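PDB 6WQV: endoglucanase from Ruminococcus champanellensis, which probably hydrolyses internal beta-1,4 linkages of cellulose and related plant polysaccharides such as xylan, as a broad-specificity endoglucanase of glycoside hydrolase family 5. Local coordinates for residues 79-84 and 136-141; 240-245 and 271-276; 261-266 and 308-313. All blocks are in the same frame, centred on the assembly; numbering follows the deposited sequence. Where two conformers were deposited one is given.

All three contacts belong to one eight-stranded parallel barrel ringed by helices, tied together at different depths. Contact 1 comes first along the chain, joining the loop after strand 73-76 to helix 129-149. Contacts 2 and 3 alternate their segments in sequence and share helix 263-278: contact 2 packs it on strand 236-241, contact 3 on helix 297-313. Their centres are about 10 Å apart, and they touch where Ser244 O lies 3.8 Å from Leu266 CD1. Contact 1 lies across the chain's centre, about 29 and 37 Å from them, centre to centre. Contact 2 alone includes glycan-pocket residues, so the sugar is met at the strand end while contacts 1 and 3 join outer parts of the fold.

Contact 1: residues 79-84 and 136-141; sequences SWIDHT and NARLDA
Arg138 reaches Thr84 and Ile81 with a single nitrogen, NH2, and much of the join is made through water. On helix 129-149, Asn136 at the start of the segment bonds through its amide to Thr191 and Ser187 of helix 179-197. At Arg138 the chain leaves the helix with CG anti to the backbone N (chi1 179°) and runs extended to NE, which carries the guanidinium across to the loop. There NH2 lies 3.8 Å from Thr84 CG2, the two side chains meeting from opposite directions, and 4.0 Å from Ile81 CG1. It also donates to two waters: one, 2.9 Å from NH2, passes a bond on to Ile81 O; the other, in the guanidinium plane, donates to Thr84 OG1. In this TIM barrel the bridge links the loop after strand 73-76 to a helix of the outer ring. Thr84 OG1 in turn donates to Trp80 O (2.7 Å), a carbonyl that His83 N grips from the opposite face. A valine in place of Thr84 would probably leave the second water without its acceptor and the Trp80 carbonyl with one donor fewer. Next comes Leu139, packed on Tyr188, and then Asp140, whose OD1 bonds to Thr195.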
# COMPACT_ATOMS: atom_id res chain seq x y z
N SER A 79 9.65 -3.98 2.36
CA SER A 79 10.30 -3.68 3.63
C SER A 79 11.80 -3.60 3.39
O SER A 79 12.41 -4.56 2.90
CB SER A 79 9.95 -4.72 4.69
OG SER A 79 8.57 -4.64 4.99
N TRP A 80 12.38 -2.44 3.68
CA TRP A 80 13.79 -2.18 3.43
C TRP A 80 14.66 -2.38 4.65
O TRP A 80 15.88 -2.49 4.51
CB TRP A 80 13.94 -0.75 2.91
CG TRP A 80 13.11 -0.46 1.68
CD1 TRP A 80 11.79 -0.10 1.64
CD2 TRP A 80 13.54 -0.53 0.31
NE1 TRP A 80 11.38 0.07 0.34
CE2 TRP A 80 12.43 -0.19 -0.50
CE3 TRP A 80 14.75 -0.85 -0.32
CZ2 TRP A 80 12.50 -0.16 -1.89
CZ3 TRP A 80 14.82 -0.81 -1.70
CH2 TRP A 80 13.70 -0.46 -2.47
N ILE A 81 14.06 -2.48 5.84
CA ILE A 81 14.82 -2.46 7.09
C ILE A 81 15.92 -3.52 7.12
O ILE A 81 17.05 -3.25 7.53
CB ILE A 81 13.87 -2.56 8.30
CG1 ILE A 81 14.64 -2.47 9.61
CG2 ILE A 81 13.06 -3.85 8.25
CD1 ILE A 81 13.75 -2.46 10.84
N ASP A 82 15.60 -4.75 6.72
CA ASP A 82 16.60 -5.81 6.82
C ASP A 82 17.65 -5.74 5.71
O ASP A 82 18.53 -6.61 5.66
CB ASP A 82 15.95 -7.20 6.81
CG ASP A 82 14.95 -7.37 7.92
OD1 ASP A 82 15.22 -6.94 9.07
OD2 ASP A 82 13.87 -7.94 7.64
N HIS A 83 17.56 -4.74 4.84
CA HIS A 83 18.47 -4.53 3.72
C HIS A 83 19.10 -3.15 3.75
O HIS A 83 19.60 -2.68 2.72
CB HIS A 83 17.71 -4.72 2.40
CG HIS A 83 16.78 -5.89 2.43
ND1 HIS A 83 17.21 -7.17 2.19
CD2 HIS A 83 15.46 -5.98 2.73
CE1 HIS A 83 16.19 -8.01 2.32
NE2 HIS A 83 15.12 -7.30 2.64
N THR A 84 19.07 -2.49 4.90
CA THR A 84 19.56 -1.13 5.06
C THR A 84 20.75 -1.13 6.01
O THR A 84 20.68 -1.73 7.09
CB THR A 84 18.45 -0.23 5.64
OG1 THR A 84 17.32 -0.20 4.76
CG2 THR A 84 18.95 1.19 5.84
N ASN A 136 13.44 11.47 10.31
CA ASN A 136 13.44 12.29 9.10
C ASN A 136 14.74 12.13 8.34
O ASN A 136 14.74 12.07 7.10
CB ASN A 136 13.17 13.75 9.45
CG ASN A 136 11.69 14.09 9.46
OD1 ASN A 136 10.92 13.59 8.64
ND2 ASN A 136 11.29 14.95 10.38
N ALA A 137 15.87 12.04 9.05
CA ALA A 137 17.15 11.84 8.37
C ALA A 137 17.20 10.49 7.65
O ALA A 137 17.68 10.40 6.52
CB ALA A 137 18.30 11.94 9.37
N ARG A 138 16.70 9.43 8.30
CA ARG A 138 16.72 8.11 7.68
C ARG A 138 15.75 8.04 6.51
O ARG A 138 16.08 7.48 5.45
CB ARG A 138 16.40 7.05 8.73
CG ARG A 138 16.37 5.63 8.19
CD ARG A 138 16.52 4.60 9.28
NE ARG A 138 16.39 3.24 8.75
CZ ARG A 138 16.79 2.15 9.37
NH1 ARG A 138 17.36 2.23 10.56
NH2 ARG A 138 16.63 0.95 8.80
N LEU A 139 14.57 8.63 6.67
CA LEU A 139 13.62 8.69 5.56
C LEU A 139 14.23 9.37 4.35
O LEU A 139 14.08 8.90 3.21
CB LEU A 139 12.39 9.49 5.99
CG LEU A 139 11.25 8.73 6.66
CD1 LEU A 139 10.25 9.72 7.21
CD2 LEU A 139 10.61 7.78 5.67
N ASP A 140 14.90 10.50 4.56
CA ASP A 140 15.53 11.19 3.45
C ASP A 140 16.63 10.34 2.83
O ASP A 140 16.73 10.24 1.60
CB ASP A 140 16.06 12.54 3.92
CG ASP A 140 16.89 13.21 2.88
OD1 ASP A 140 16.34 13.62 1.84
OD2 ASP A 140 18.12 13.29 3.09
N ALA A 141 17.43 9.67 3.66
CA ALA A 141 18.52 8.86 3.12
C ALA A 141 18.01 7.72 2.26
O ALA A 141 18.56 7.46 1.18
CB ALA A 141 19.40 8.32 4.26
O HOH W 1 18.05 -1.47 9.62
O HOH W 2 15.22 1.05 6.25

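Contact 2: residues 240-245 and 271-276; sequences IHSYSP and QEIYNS. With GLC (alpha-D-glucopyranose), chain E.
Ile273 sets a single methyl, CD1, against both Ile240 and Ser242. From CB its two branches part: CG2 stands anti to the backbone N, while CG1 lies anti to the carbonyl carbon (chi1 -60°) and, with chi2 near 170°, sends CD1 straight out from the helix toward residues 240-245. CD1 then meets Ile240 CG2 at 3.9 Å, the two side chains running alongside each other in opposing senses. The same methyl lies 4.0 Å from both CB and OG of Ser242. That hydroxyl is not left to the hydrocarbon alone, for Ser242 OG shares a hydrogen bond of 2.7 Å with Ser244 OG. The Ile273 side chain also touches Val284 and Ile286 of strand 284-289, which places it in the layer between barrel and helix. On strand 236-241, the residue after Ile240 turns its CB away from the helix: His241 ND1 and O1 of the bound glucose share a hydrogen bond of 2.9 Å, the oxygen lying at the ring edge near its plane. Tyr243 OH comes within 3.5 Å of C5 of the sugar and is itself hydrogen-bonded to Gln288, which also binds the glucose. Strand 236-241, helix 263-278 and strand 284-289 thus form a beta-alpha-beta crossover of the TIM barrel, with apolar packing on the helix side and the glycan pocket at the C-terminal end of strand 236-241.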
# COMPACT_ATOMS: atom_id res chain seq x y z
N ILE A 240 -5.67 5.20 2.20
CA ILE A 240 -6.41 4.66 3.32
C ILE A 240 -6.52 3.15 3.13
O ILE A 240 -6.91 2.69 2.05
CB ILE A 240 -7.82 5.29 3.39
CG1 ILE A 240 -7.75 6.80 3.64
CG2 ILE A 240 -8.65 4.57 4.44
CD1 ILE A 240 -7.02 7.23 4.91
N HIS A 241 -6.18 2.38 4.16
CA HIS A 241 -6.50 0.96 4.18
C HIS A 241 -7.84 0.80 4.88
O HIS A 241 -8.09 1.42 5.92
CB HIS A 241 -5.43 0.15 4.91
CG HIS A 241 -4.04 0.34 4.39
ND1 HIS A 241 -2.95 -0.34 4.90
CD2 HIS A 241 -3.55 1.15 3.43
CE1 HIS A 241 -1.86 0.05 4.28
NE2 HIS A 241 -2.19 0.95 3.38
N SER A 242 -8.73 -0.01 4.30
CA SER A 242 -10.09 -0.12 4.85
C SER A 242 -10.59 -1.56 4.75
O SER A 242 -11.33 -1.92 3.83
CB SER A 242 -11.04 0.90 4.21
OG SER A 242 -12.26 0.99 4.92
N TYR A 243 -10.21 -2.37 5.72
CA TYR A 243 -10.67 -3.76 5.83
C TYR A 243 -11.99 -3.72 6.59
O TYR A 243 -12.05 -3.96 7.80
CB TYR A 243 -9.64 -4.61 6.55
CG TYR A 243 -8.35 -4.83 5.81
CD1 TYR A 243 -7.34 -3.89 5.82
CD2 TYR A 243 -8.12 -6.03 5.14
CE1 TYR A 243 -6.13 -4.12 5.17
CE2 TYR A 243 -6.92 -6.26 4.49
CZ TYR A 243 -5.94 -5.31 4.50
OH TYR A 243 -4.75 -5.55 3.85
N SER A 244 -13.06 -3.42 5.86
CA SER A 244 -14.33 -3.06 6.47
C SER A 244 -15.45 -3.94 5.93
O SER A 244 -15.48 -4.23 4.72
CB SER A 244 -14.64 -1.60 6.14
OG SER A 244 -13.54 -0.76 6.46
N PRO A 245 -16.39 -4.37 6.78
CA PRO A 245 -16.41 -4.14 8.24
C PRO A 245 -15.38 -5.00 8.97
O PRO A 245 -15.16 -6.15 8.59
CB PRO A 245 -17.83 -4.52 8.63
CG PRO A 245 -18.25 -5.53 7.62
CD PRO A 245 -17.59 -5.08 6.32
N GLN A 271 -18.31 6.18 2.36
CA GLN A 271 -18.69 7.59 2.24
C GLN A 271 -17.82 8.47 3.12
O GLN A 271 -17.53 9.62 2.75
CB GLN A 271 -20.17 7.75 2.62
CG GLN A 271 -20.70 9.16 2.56
CD GLN A 271 -22.17 9.25 2.95
OE1 GLN A 271 -23.03 9.53 2.11
NE2 GLN A 271 -22.47 9.01 4.22
N GLU A 272 -17.38 7.96 4.28
CA GLU A 272 -16.53 8.77 5.15
C GLU A 272 -15.17 9.03 4.50
O GLU A 272 -14.61 10.13 4.65
CB GLU A 272 -16.33 8.06 6.49
CG GLU A 272 -17.53 8.12 7.41
CD GLU A 272 -17.87 9.53 7.83
OE1 GLU A 272 -17.09 10.12 8.61
OE2 GLU A 272 -18.90 10.05 7.37
N ILE A 273 -14.62 8.05 3.80
CA ILE A 273 -13.39 8.27 3.05
C ILE A 273 -13.60 9.33 1.98
O ILE A 273 -12.78 10.25 1.81
CB ILE A 273 -12.87 6.95 2.45
CG1 ILE A 273 -12.60 5.94 3.58
CG2 ILE A 273 -11.63 7.19 1.61
CD1 ILE A 273 -12.32 4.52 3.12
N TYR A 274 -14.70 9.22 1.23
CA TYR A 274 -15.01 10.22 0.22
C TYR A 274 -15.15 11.60 0.84
O TYR A 274 -14.57 12.58 0.35
CB TYR A 274 -16.31 9.82 -0.48
CG TYR A 274 -16.82 10.85 -1.45
CD1 TYR A 274 -16.14 11.12 -2.62
CD2 TYR A 274 -17.99 11.55 -1.20
CE1 TYR A 274 -16.60 12.06 -3.52
CE2 TYR A 274 -18.47 12.48 -2.08
CZ TYR A 274 -17.77 12.74 -3.24
OH TYR A 274 -18.25 13.69 -4.12
N ASN A 275 -15.93 11.71 1.92
CA ASN A 275 -16.19 13.01 2.51
C ASN A 275 -14.93 13.62 3.11
O ASN A 275 -14.78 14.85 3.09
CB ASN A 275 -17.25 12.90 3.61
CG ASN A 275 -18.64 12.72 3.06
OD1 ASN A 275 -18.91 13.03 1.90
ND2 ASN A 275 -19.55 12.23 3.90
N SER A 276 -14.03 12.79 3.64
CA SER A 276 -12.82 13.30 4.29
C SER A 276 -11.80 13.82 3.28
O SER A 276 -11.07 14.77 3.59
CB SER A 276 -12.19 12.18 5.12
OG SER A 276 -13.02 11.79 6.20
C1 GLC E . -2.02 -3.64 6.90
C2 GLC E . -0.64 -4.03 6.42
C3 GLC E . -0.42 -5.36 5.83
C4 GLC E . -1.13 -6.42 6.64
C5 GLC E . -2.60 -6.09 6.61
C6 GLC E . -3.51 -7.17 7.18
O1 GLC E . -2.83 -2.99 6.01
O2 GLC E . -0.18 -2.96 5.55
O3 GLC E . 1.03 -5.60 5.84
O4 GLC E . -0.84 -7.71 6.08
O5 GLC E . -2.83 -4.85 7.38
O6 GLC E . -3.27 -7.36 8.51

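Contact 3: residues 261-266 and 308-313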
# COMPACT_ATOMS: atom_id res chain seq x y z
N SER A 261 -28.09 -6.65 5.29
CA SER A 261 -28.17 -5.70 6.39
C SER A 261 -26.86 -4.95 6.62
O SER A 261 -26.88 -3.84 7.17
CB SER A 261 -28.58 -6.43 7.67
OG SER A 261 -29.78 -7.16 7.48
N ASP A 262 -25.72 -5.53 6.23
CA ASP A 262 -24.42 -4.92 6.44
C ASP A 262 -24.01 -3.94 5.36
O ASP A 262 -23.01 -3.23 5.52
CB ASP A 262 -23.35 -6.02 6.53
CG ASP A 262 -23.56 -6.92 7.71
OD1 ASP A 262 -23.73 -6.38 8.82
OD2 ASP A 262 -23.60 -8.15 7.53
N ILE A 263 -24.76 -3.87 4.26
CA ILE A 263 -24.38 -2.97 3.17
C ILE A 263 -24.40 -1.52 3.65
O ILE A 263 -23.53 -0.73 3.27
CB ILE A 263 -25.29 -3.20 1.95
CG1 ILE A 263 -25.08 -4.62 1.40
CG2 ILE A 263 -24.99 -2.17 0.88
CD1 ILE A 263 -26.07 -5.03 0.31
N SER A 264 -25.35 -1.17 4.51
CA SER A 264 -25.50 0.22 4.94
C SER A 264 -24.29 0.69 5.74
O SER A 264 -23.87 1.85 5.63
CB SER A 264 -26.78 0.40 5.75
OG SER A 264 -26.81 -0.44 6.89
N GLN A 265 -23.71 -0.19 6.57
CA GLN A 265 -22.54 0.20 7.34
C GLN A 265 -21.34 0.36 6.43
O GLN A 265 -20.50 1.24 6.64
CB GLN A 265 -22.26 -0.80 8.46
CG GLN A 265 -21.11 -0.38 9.38
CD GLN A 265 -21.21 1.07 9.85
OE1 GLN A 265 -22.26 1.52 10.30
NE2 GLN A 265 -20.11 1.80 9.72
N LEU A 266 -21.26 -0.47 5.39
CA LEU A 266 -20.20 -0.34 4.39
C LEU A 266 -20.34 0.95 3.60
O LEU A 266 -19.35 1.63 3.32
CB LEU A 266 -20.26 -1.55 3.48
CG LEU A 266 -19.12 -1.73 2.48
CD1 LEU A 266 -17.78 -1.68 3.18
CD2 LEU A 266 -19.33 -3.05 1.75
N LEU A 308 -16.88 -2.95 -4.06
CA LEU A 308 -16.40 -2.32 -5.28
C LEU A 308 -17.45 -1.40 -5.89
O LEU A 308 -17.11 -0.33 -6.43
CB LEU A 308 -15.94 -3.37 -6.28
CG LEU A 308 -14.53 -3.91 -6.14
CD1 LEU A 308 -13.48 -2.82 -6.39
CD2 LEU A 308 -14.29 -4.53 -4.78
N ARG A 309 -18.73 -1.79 -5.84
CA ARG A 309 -19.79 -0.95 -6.38
C ARG A 309 -19.84 0.38 -5.64
O ARG A 309 -19.90 1.45 -6.25
CB ARG A 309 -21.15 -1.66 -6.30
CG ARG A 309 -22.34 -0.85 -6.84
CD ARG A 309 -23.71 -1.50 -6.60
NE ARG A 309 -23.94 -1.77 -5.18
CZ ARG A 309 -24.32 -0.85 -4.31
NH1 ARG A 309 -24.53 0.40 -4.70
NH2 ARG A 309 -24.49 -1.18 -3.03
N ILE A 310 -19.83 0.32 -4.31
CA ILE A 310 -19.90 1.55 -3.52
C ILE A 310 -18.64 2.39 -3.70
O ILE A 310 -18.72 3.61 -3.90
CB ILE A 310 -20.18 1.22 -2.04
CG1 ILE A 310 -21.54 0.55 -1.88
CG2 ILE A 310 -20.14 2.50 -1.21
CD1 ILE A 310 -21.74 -0.10 -0.51
N ALA A 311 -17.47 1.76 -3.65
CA ALA A 311 -16.23 2.50 -3.84
C ALA A 311 -16.23 3.22 -5.18
O ALA A 311 -15.91 4.41 -5.26
CB ALA A 311 -15.01 1.58 -3.69
N LYS A 312 -16.61 2.52 -6.25
CA LYS A 312 -16.66 3.16 -7.57
C LYS A 312 -17.67 4.31 -7.60
O LYS A 312 -17.45 5.31 -8.28
CB LYS A 312 -16.97 2.13 -8.66
CG LYS A 312 -16.91 2.67 -10.07
CD LYS A 312 -17.19 1.58 -11.10
CE LYS A 312 -17.21 2.15 -12.49
NZ LYS A 312 -17.68 1.15 -13.48
N SER A 313 -18.77 4.18 -6.84
CA SER A 313 -19.78 5.24 -6.83
C SER A 313 -19.26 6.51 -6.17
O SER A 313 -19.82 7.58 -6.41
CB SER A 313 -21.07 4.76 -6.15
OG SER A 313 -20.99 4.81 -4.73
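Ile310 O receives the hydroxyl of Ser313, an OG-to-O bond of 2.7 Å that lies in the carbonyl plane on a lone pair, in the last turn of helix 297-313. The same residue's side chain meets the neighbouring helix. Its CG1 sits anti to the carbonyl carbon and the chain continues nearly straight (chi2 166°), so that CD1 projects toward helix 263-278. This methyl approaches Ile263 CG2 at 4.1 Å, the two side chains crossing obliquely, and stands 4.3 Å from Leu266 CG. Ile263 and Leu266 are three residues apart and hence one turn along the same helix face, and the tip of Ile310 reaches both. The two helices are successive members of the ring around the TIM barrel, each following one of the adjacent strands 236-241 and 284-289, and the three aliphatic side chains meet where these helices run side by side. Toward solvent Arg309 borders this apolar cluster. Its chain bends at chi3 (57°) and brings NH2 to 4.1 Å from Ile263 CG2, the methyl lying at the guanidinium edge near its plane while the side chains cross at about a right angle. That nitrogen has its polar partner in Asn306 OD1 of its own helix; the Ile263 methyl offers it only van der Waals contact. Phe258 from the preceding loop touches both Ile263 and Leu266, and Tyr307 of helix 297-313 also packs against Leu266.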